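Local coordinates for dehalogenase (Rhodospirillaceae, PDB 6A41), which probably catalyses a dehalogenation reaction, as a Rossmann-fold protein related to short-chain dehydrogenases and enoyl-(acyl carrier protein) reductases, at residues S122-K127 against G168-T173; R130-S135 against C222-D227; D5-I10 against H74-A79. All coordinates share one frame; numbering follows the deposited sequence.

Contact 1: S122-K127 against G168-T173; sequences SMRKRK and GRDSIT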
# COMPACT_ATOMS: atom_id res chain seq x y z
N SER A 122 9.32 -15.89 -26.11
CA SER A 122 10.71 -16.34 -26.21
C SER A 122 11.34 -16.66 -24.86
O SER A 122 12.14 -17.59 -24.75
CB SER A 122 11.58 -15.31 -26.94
OG SER A 122 11.76 -14.10 -26.16
N MSE A 123 10.94 -15.92 -23.83
CA MSE A 123 11.41 -16.13 -22.44
C MSE A 123 10.83 -17.37 -21.89
O MSE A 123 11.51 -18.10 -21.15
CB MSE A 123 11.04 -14.96 -21.54
CG MSE A 123 11.62 -13.67 -22.10
SE MSE A 123 11.21 -12.19 -20.86
CE MSE A 123 12.60 -10.96 -21.41
N ARG A 124 9.55 -17.64 -22.19
CA ARG A 124 8.91 -18.79 -21.61
C ARG A 124 9.59 -20.12 -22.04
O ARG A 124 9.75 -21.04 -21.23
CB ARG A 124 7.43 -18.84 -21.92
CG ARG A 124 6.62 -17.67 -21.30
CD ARG A 124 5.18 -18.13 -21.53
NE ARG A 124 4.07 -17.40 -21.05
CZ ARG A 124 3.48 -17.65 -19.91
NH1 ARG A 124 3.95 -18.49 -19.03
NH2 ARG A 124 2.45 -16.92 -19.60
N LYS A 125 9.97 -20.13 -23.31
CA LYS A 125 10.58 -21.27 -23.90
C LYS A 125 11.89 -21.47 -23.18
O LYS A 125 12.27 -22.59 -23.05
CB LYS A 125 10.88 -20.98 -25.38
CG LYS A 125 9.73 -21.06 -26.40
CD LYS A 125 9.21 -22.47 -26.47
CE LYS A 125 8.49 -22.67 -27.78
NZ LYS A 125 7.96 -24.05 -27.87
N ARG A 126 12.63 -20.38 -22.86
CA ARG A 126 13.90 -20.44 -21.99
C ARG A 126 13.74 -20.71 -20.46
O ARG A 126 14.67 -21.19 -19.80
CB ARG A 126 14.75 -19.14 -22.16
CG ARG A 126 15.08 -18.91 -23.62
CD ARG A 126 15.37 -17.48 -24.06
NE ARG A 126 16.05 -16.70 -23.03
CZ ARG A 126 17.32 -16.93 -22.65
NH1 ARG A 126 18.08 -17.88 -23.25
NH2 ARG A 126 17.85 -16.19 -21.73
N LYS A 127 12.55 -20.49 -19.89
CA LYS A 127 12.33 -20.49 -18.47
C LYS A 127 13.23 -19.48 -17.74
O LYS A 127 13.74 -19.78 -16.66
CB LYS A 127 12.45 -21.83 -17.81
CG LYS A 127 11.68 -22.94 -18.54
CD LYS A 127 10.23 -22.88 -18.23
CE LYS A 127 9.56 -24.07 -18.88
NZ LYS A 127 8.38 -23.55 -19.51
N GLY A 168 5.30 -16.20 -13.64
CA GLY A 168 6.20 -16.61 -12.53
C GLY A 168 6.54 -18.08 -12.52
O GLY A 168 7.68 -18.47 -12.11
N ARG A 169 5.64 -18.91 -13.01
CA ARG A 169 5.97 -20.31 -13.04
C ARG A 169 7.06 -20.66 -14.08
O ARG A 169 7.72 -21.75 -14.00
CB ARG A 169 4.72 -21.16 -13.21
CG ARG A 169 3.76 -21.16 -11.98
CD ARG A 169 4.49 -21.37 -10.61
NE ARG A 169 3.44 -21.73 -9.64
CZ ARG A 169 3.36 -21.30 -8.41
NH1 ARG A 169 4.24 -20.46 -8.01
NH2 ARG A 169 2.40 -21.60 -7.61
N ASP A 170 7.23 -19.79 -15.04
CA ASP A 170 8.33 -19.91 -15.99
C ASP A 170 9.60 -19.17 -15.57
O ASP A 170 10.49 -18.94 -16.38
CB ASP A 170 7.83 -19.44 -17.31
CG ASP A 170 6.95 -20.52 -18.04
OD1 ASP A 170 6.92 -21.69 -17.57
OD2 ASP A 170 6.33 -20.16 -19.06
N SER A 171 9.64 -18.80 -14.28
CA SER A 171 10.69 -18.11 -13.64
C SER A 171 10.96 -16.69 -14.19
O SER A 171 11.97 -16.10 -13.85
CB SER A 171 12.00 -18.90 -13.61
OG SER A 171 11.78 -20.20 -13.12
N ILE A 172 10.06 -16.08 -14.88
CA ILE A 172 10.32 -14.77 -15.36
C ILE A 172 9.76 -13.81 -14.33
O ILE A 172 8.61 -13.96 -13.87
CB ILE A 172 9.51 -14.64 -16.66
CG1 ILE A 172 10.09 -15.60 -17.71
CG2 ILE A 172 9.43 -13.21 -17.17
CD1 ILE A 172 9.07 -15.84 -18.76
N THR A 173 10.54 -12.80 -13.96
CA THR A 173 9.99 -11.80 -13.01
C THR A 173 9.45 -10.57 -13.75
O THR A 173 9.88 -10.27 -14.85
CB THR A 173 11.02 -11.31 -11.96
OG1 THR A 173 12.02 -10.49 -12.58
CG2 THR A 173 11.65 -12.47 -11.22
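Asp170 lays its carboxylate against the aliphatic part of Arg124 and the end of Lys127, and its two oxygens are shared out between the two cations. OD2 of Asp170 takes the hydrogen bond from NH1 of Arg124 at 2.9 Å, with an N-H...O angle of 162°. The bond leaves the arginine at the edge of its guanidinium, in the plane of that group, but arrives from above the carboxylate plane; the two planes stand 88° apart. CB of Arg124 lies 3.3 Å from the same OD2, so the extended arginine chain crosses over the carboxylate before its guanidinium binds it. NZ of Lys127 meets the other oxygen, OD1 of Asp170, at 3.1 Å, again from above the carboxylate plane. The lysine chain bends at chi2 (-79°), which folds the amine back toward the helix end, where it also makes a weak hydrogen bond to O of Arg124. Asp170 thus carries a salt bridge on each oxygen, in one network with Arg124 and Lys127.

Beside this network the contact turns apolar. CD1 of Ile172 is directed at CB of Met123, a selenomethionine, at 3.5 Å, and also rests 4.0 Å from CG of Arg124; Leu167 packs on both Ile172 and Arg124. CB of Ser171 sits 3.6 Å from O of Lys127.

Lys127, with positive phi, ends the helical course of 98-126, while Asp170 and Ser171 lie in the link from helix 160-167 to strand 172-179. The arrangement joins the C-terminal end of one helix to the start of the strand beside 129-136 in a Rossmann-type alpha/beta fold.

Contact 2: R130-S135 against C222-D227; sequences RIVFVS and CFLCSD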
# COMPACT_ATOMS: atom_id res chain seq x y z
N ARG A 130 13.28 -11.33 -17.43
CA ARG A 130 13.02 -10.20 -16.60
C ARG A 130 12.22 -9.20 -17.42
O ARG A 130 12.57 -8.90 -18.57
CB ARG A 130 14.31 -9.51 -16.17
CG ARG A 130 15.25 -10.34 -15.40
CD ARG A 130 14.81 -10.30 -13.97
NE ARG A 130 15.76 -11.02 -13.13
CZ ARG A 130 15.86 -12.32 -13.00
NH1 ARG A 130 15.02 -13.17 -13.57
NH2 ARG A 130 16.76 -12.79 -12.20
N ILE A 131 11.13 -8.70 -16.90
CA ILE A 131 10.45 -7.60 -17.55
C ILE A 131 10.37 -6.41 -16.54
O ILE A 131 9.89 -6.64 -15.39
CB ILE A 131 8.99 -7.99 -17.90
CG1 ILE A 131 8.76 -9.25 -18.72
CG2 ILE A 131 8.26 -6.82 -18.56
CD1 ILE A 131 9.07 -9.12 -20.10
N VAL A 132 10.90 -5.25 -16.89
CA VAL A 132 10.87 -4.07 -15.99
C VAL A 132 10.13 -2.95 -16.69
O VAL A 132 10.48 -2.58 -17.83
CB VAL A 132 12.26 -3.60 -15.54
CG1 VAL A 132 12.18 -2.29 -14.71
CG2 VAL A 132 13.13 -4.73 -14.96
N PHE A 133 9.03 -2.50 -16.10
CA PHE A 133 8.35 -1.33 -16.56
C PHE A 133 9.00 -0.12 -15.96
O PHE A 133 9.06 0.04 -14.69
CB PHE A 133 6.84 -1.41 -16.25
CG PHE A 133 6.10 -2.49 -17.00
CD1 PHE A 133 6.13 -3.79 -16.57
CD2 PHE A 133 5.31 -2.19 -18.06
CE1 PHE A 133 5.43 -4.80 -17.22
CE2 PHE A 133 4.63 -3.22 -18.75
CZ PHE A 133 4.76 -4.51 -18.34
N VAL A 134 9.43 0.81 -16.76
CA VAL A 134 9.91 2.08 -16.15
C VAL A 134 8.70 3.00 -16.05
O VAL A 134 8.13 3.36 -17.09
CB VAL A 134 10.93 2.80 -16.94
CG1 VAL A 134 11.56 3.91 -16.12
CG2 VAL A 134 12.01 1.79 -17.32
N SER A 135 8.31 3.30 -14.82
CA SER A 135 7.00 3.94 -14.58
C SER A 135 7.15 5.14 -13.60
O SER A 135 8.26 5.69 -13.51
CB SER A 135 5.96 2.92 -14.01
OG SER A 135 4.64 3.43 -14.05
N CYS A 222 18.80 -1.84 -13.67
CA CYS A 222 19.78 -2.86 -13.81
C CYS A 222 19.76 -3.93 -12.69
O CYS A 222 19.81 -5.14 -12.94
CB CYS A 222 21.18 -2.30 -13.94
SG CYS A 222 21.42 -1.54 -15.56
N PHE A 223 19.62 -3.44 -11.45
CA PHE A 223 19.49 -4.38 -10.38
C PHE A 223 18.26 -5.35 -10.63
O PHE A 223 18.45 -6.61 -10.53
CB PHE A 223 19.35 -3.68 -9.00
CG PHE A 223 18.91 -4.69 -7.89
CD1 PHE A 223 19.78 -5.67 -7.48
CD2 PHE A 223 17.62 -4.64 -7.38
CE1 PHE A 223 19.39 -6.69 -6.54
CE2 PHE A 223 17.20 -5.57 -6.44
CZ PHE A 223 18.06 -6.56 -6.04
N LEU A 224 17.09 -4.84 -11.01
CA LEU A 224 15.94 -5.72 -11.21
C LEU A 224 16.14 -6.67 -12.39
O LEU A 224 15.57 -7.78 -12.34
CB LEU A 224 14.64 -4.94 -11.41
CG LEU A 224 14.29 -4.16 -10.12
CD1 LEU A 224 13.22 -3.14 -10.49
CD2 LEU A 224 13.86 -5.07 -8.96
N CYS A 225 16.94 -6.28 -13.39
CA CYS A 225 17.37 -7.19 -14.49
C CYS A 225 18.36 -8.32 -14.10
O CYS A 225 18.54 -9.22 -14.89
CB CYS A 225 17.92 -6.42 -15.69
SG CYS A 225 16.79 -5.23 -16.40
N SER A 226 19.01 -8.22 -12.94
CA SER A 226 20.11 -9.09 -12.55
C SER A 226 19.59 -10.38 -11.97
O SER A 226 18.37 -10.52 -11.48
CB SER A 226 21.11 -8.41 -11.52
OG SER A 226 20.48 -8.34 -10.19
N ASP A 227 20.51 -11.32 -11.92
CA ASP A 227 20.21 -12.62 -11.27
C ASP A 227 19.93 -12.50 -9.79
O ASP A 227 19.08 -13.19 -9.27
CB ASP A 227 21.34 -13.59 -11.48
CG ASP A 227 21.37 -14.10 -12.84
OD1 ASP A 227 20.56 -13.74 -13.75
OD2 ASP A 227 22.34 -14.84 -13.07
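Arg130 reaches from its strand to the end of helix 214-225 and clasps one carbonyl side-on: NE and NH2 of Arg130 both donate to O of Ser226, NH2 at 2.9 Å and NE at 3.1 Å. The oxygen lies in the guanidinium plane, whereas both nitrogens stand above the carbonyl plane, on the same face of it. A bend at chi2 (-84°) turns the arginine chain along the helix end, where CD of Arg130 lies 3.1 Å from O of Leu224. Here strand 129-136 of the parallel Rossmann sheet is covered by the helix that precedes its last strand, 236-239. Deeper in, CG2 of Val132 touches CB of Leu224 at 3.9 Å, the two side chains crossing at about a right angle, and SG of Cys225 at 4.0 Å. A methionine in place of Arg130 would probably leave O of Ser226 without both its side-chain donors and the turn after the helix less firmly tied to the strand. That turn is also braced from within, because OG of Ser226 donates to O of Phe223 at 2.7 Å, on a lone pair. Asp227 forms its salt bridge with Arg6 instead; its OD1 lies well out of the guanidinium plane of Arg130.

Contact 3: D5-I10 against H74-A79; sequences DRVILI and HGHIDA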
# COMPACT_ATOMS: atom_id res chain seq x y z
N ASP A 5 26.96 -11.08 -19.66
CA ASP A 5 26.35 -12.02 -20.62
C ASP A 5 24.81 -11.91 -20.55
O ASP A 5 24.15 -12.93 -20.65
CB ASP A 5 26.80 -13.47 -20.30
CG ASP A 5 28.35 -13.69 -20.54
OD1 ASP A 5 28.94 -13.10 -21.43
OD2 ASP A 5 28.96 -14.40 -19.75
N ARG A 6 24.24 -10.75 -20.15
CA ARG A 6 22.78 -10.62 -20.22
C ARG A 6 22.45 -9.71 -21.38
O ARG A 6 23.06 -8.64 -21.47
CB ARG A 6 22.18 -10.06 -18.90
CG ARG A 6 22.35 -10.95 -17.67
CD ARG A 6 21.53 -12.24 -17.83
NE ARG A 6 21.88 -13.21 -16.79
CZ ARG A 6 22.70 -14.25 -16.93
NH1 ARG A 6 23.32 -14.50 -18.08
NH2 ARG A 6 22.94 -15.03 -15.89
N VAL A 7 21.48 -10.09 -22.19
CA VAL A 7 21.00 -9.30 -23.31
C VAL A 7 19.78 -8.51 -22.81
O VAL A 7 18.74 -9.16 -22.39
CB VAL A 7 20.57 -10.21 -24.54
CG1 VAL A 7 20.00 -9.36 -25.66
CG2 VAL A 7 21.77 -11.03 -24.99
N ILE A 8 19.91 -7.17 -22.81
CA ILE A 8 18.89 -6.28 -22.29
C ILE A 8 18.34 -5.46 -23.45
O ILE A 8 19.11 -4.75 -24.09
CB ILE A 8 19.47 -5.39 -21.23
CG1 ILE A 8 19.94 -6.34 -20.13
CG2 ILE A 8 18.43 -4.44 -20.67
CD1 ILE A 8 20.47 -5.70 -18.96
N LEU A 9 17.03 -5.49 -23.68
CA LEU A 9 16.45 -4.63 -24.71
C LEU A 9 15.80 -3.46 -24.02
O LEU A 9 14.93 -3.66 -23.16
CB LEU A 9 15.34 -5.49 -25.37
CG LEU A 9 14.45 -4.72 -26.29
CD1 LEU A 9 15.31 -4.05 -27.35
CD2 LEU A 9 13.38 -5.70 -26.86
N ILE A 10 16.15 -2.23 -24.35
CA ILE A 10 15.60 -1.07 -23.74
C ILE A 10 14.78 -0.34 -24.85
O ILE A 10 15.28 -0.11 -25.95
CB ILE A 10 16.67 -0.11 -23.26
CG1 ILE A 10 17.69 -0.79 -22.29
CG2 ILE A 10 16.03 1.12 -22.56
CD1 ILE A 10 18.92 0.03 -21.96
N HIS A 74 21.06 -11.94 -31.12
CA HIS A 74 21.74 -12.95 -30.30
C HIS A 74 20.99 -14.20 -30.07
O HIS A 74 21.55 -15.19 -29.53
CB HIS A 74 22.14 -12.38 -28.91
CG HIS A 74 23.08 -11.28 -29.05
ND1 HIS A 74 24.36 -11.48 -29.56
CD2 HIS A 74 22.90 -9.94 -28.98
CE1 HIS A 74 24.95 -10.30 -29.72
NE2 HIS A 74 24.09 -9.36 -29.36
N GLY A 75 19.76 -14.22 -30.52
CA GLY A 75 18.94 -15.44 -30.36
C GLY A 75 18.01 -15.30 -29.21
O GLY A 75 17.14 -16.13 -29.06
N HIS A 76 18.24 -14.36 -28.26
CA HIS A 76 17.36 -14.27 -27.10
C HIS A 76 17.44 -12.92 -26.51
O HIS A 76 18.33 -12.22 -26.81
CB HIS A 76 17.77 -15.32 -26.03
CG HIS A 76 19.07 -15.08 -25.37
ND1 HIS A 76 20.27 -15.35 -25.97
CD2 HIS A 76 19.38 -14.44 -24.20
CE1 HIS A 76 21.27 -14.99 -25.19
NE2 HIS A 76 20.76 -14.42 -24.11
N ILE A 77 16.51 -12.65 -25.62
CA ILE A 77 16.47 -11.44 -24.76
C ILE A 77 16.33 -11.86 -23.28
O ILE A 77 15.38 -12.56 -22.92
CB ILE A 77 15.31 -10.48 -25.15
CG1 ILE A 77 15.53 -9.95 -26.58
CG2 ILE A 77 15.17 -9.33 -24.17
CD1 ILE A 77 14.22 -9.43 -27.20
N ASP A 78 17.27 -11.46 -22.43
CA ASP A 78 17.19 -11.81 -21.02
C ASP A 78 16.28 -10.86 -20.26
O ASP A 78 15.68 -11.25 -19.22
CB ASP A 78 18.56 -11.79 -20.38
CG ASP A 78 19.43 -12.94 -20.85
OD1 ASP A 78 19.01 -14.12 -20.67
OD2 ASP A 78 20.45 -12.70 -21.50
N ALA A 79 16.28 -9.56 -20.62
CA ALA A 79 15.46 -8.58 -19.97
C ALA A 79 14.87 -7.56 -20.92
O ALA A 79 15.60 -7.08 -21.87
CB ALA A 79 16.31 -7.79 -18.95
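The imidazole of His76 and the carboxylate of Asp78 frame Val7, with CG2 of Val7 lying obliquely to the ring, 3.6 Å from NE2 of His76. At the ring edge, in its plane, sits CG of Asp78, and NE2 of His76 makes a weak hydrogen bond to OD2 of Asp78. The Rossmann sheet is joined here: the loop after helix 63-74 leads into strand 79-83, which pairs in parallel with strand 7-10, a neighbour in space although three helices and two strands lie between them in the chain. OD2 of Asp78 accepts N of Val7 at 2.9 Å through its anti lone pair, almost straight at 171°, so the side chain takes up the first amide of the strand. The other oxygen, OD1, is held by Arg126, while the side chain of Arg6 crosses that of Asp78 at about a right angle, CD of Arg6 3.7 Å from CG of Asp78, its guanidinium being bound by Asp227.

O of Val7 is gripped twice, by the amides of Asp78 (2.7 Å) and Ala79, both in its carbonyl plane. On one side of the sheet CG1 of Ile8 packs on CB of Ala79. On the other, chi1 of Leu9 (170°) swings CG away from its own N and brings CD2 of Leu9 to within 3.8 Å of CD1 of Ile77. The parallel bridge of Ile8 with Ala79 is completed by N of Leu9, which donates to O of Ala79 at 2.8 Å, nearly along the C=O axis.

Overall arrangement
The three contacts lie 12 to 14 Å apart, centre to centre, and all reach the same parallel sheet, where strands 7-10, 79-83, 129-136 and 172-179 stand side by side in that order. Along the chain contact 3 closes first; contacts 1 and 2 follow with alternating segments, helix 98-126 leading into strand 129-136. Salt bridges link them: Arg126 to Asp78 between contacts 1 and 3, and Asp227 to Arg6 between contacts 2 and 3. Thr173 O and Ile131 N, 2.9 Å apart, probably bond contact 1 to contact 2. Met123 and Ala79 pack at the junctions, so helices and strands distant in sequence are knitted into one Rossmann core.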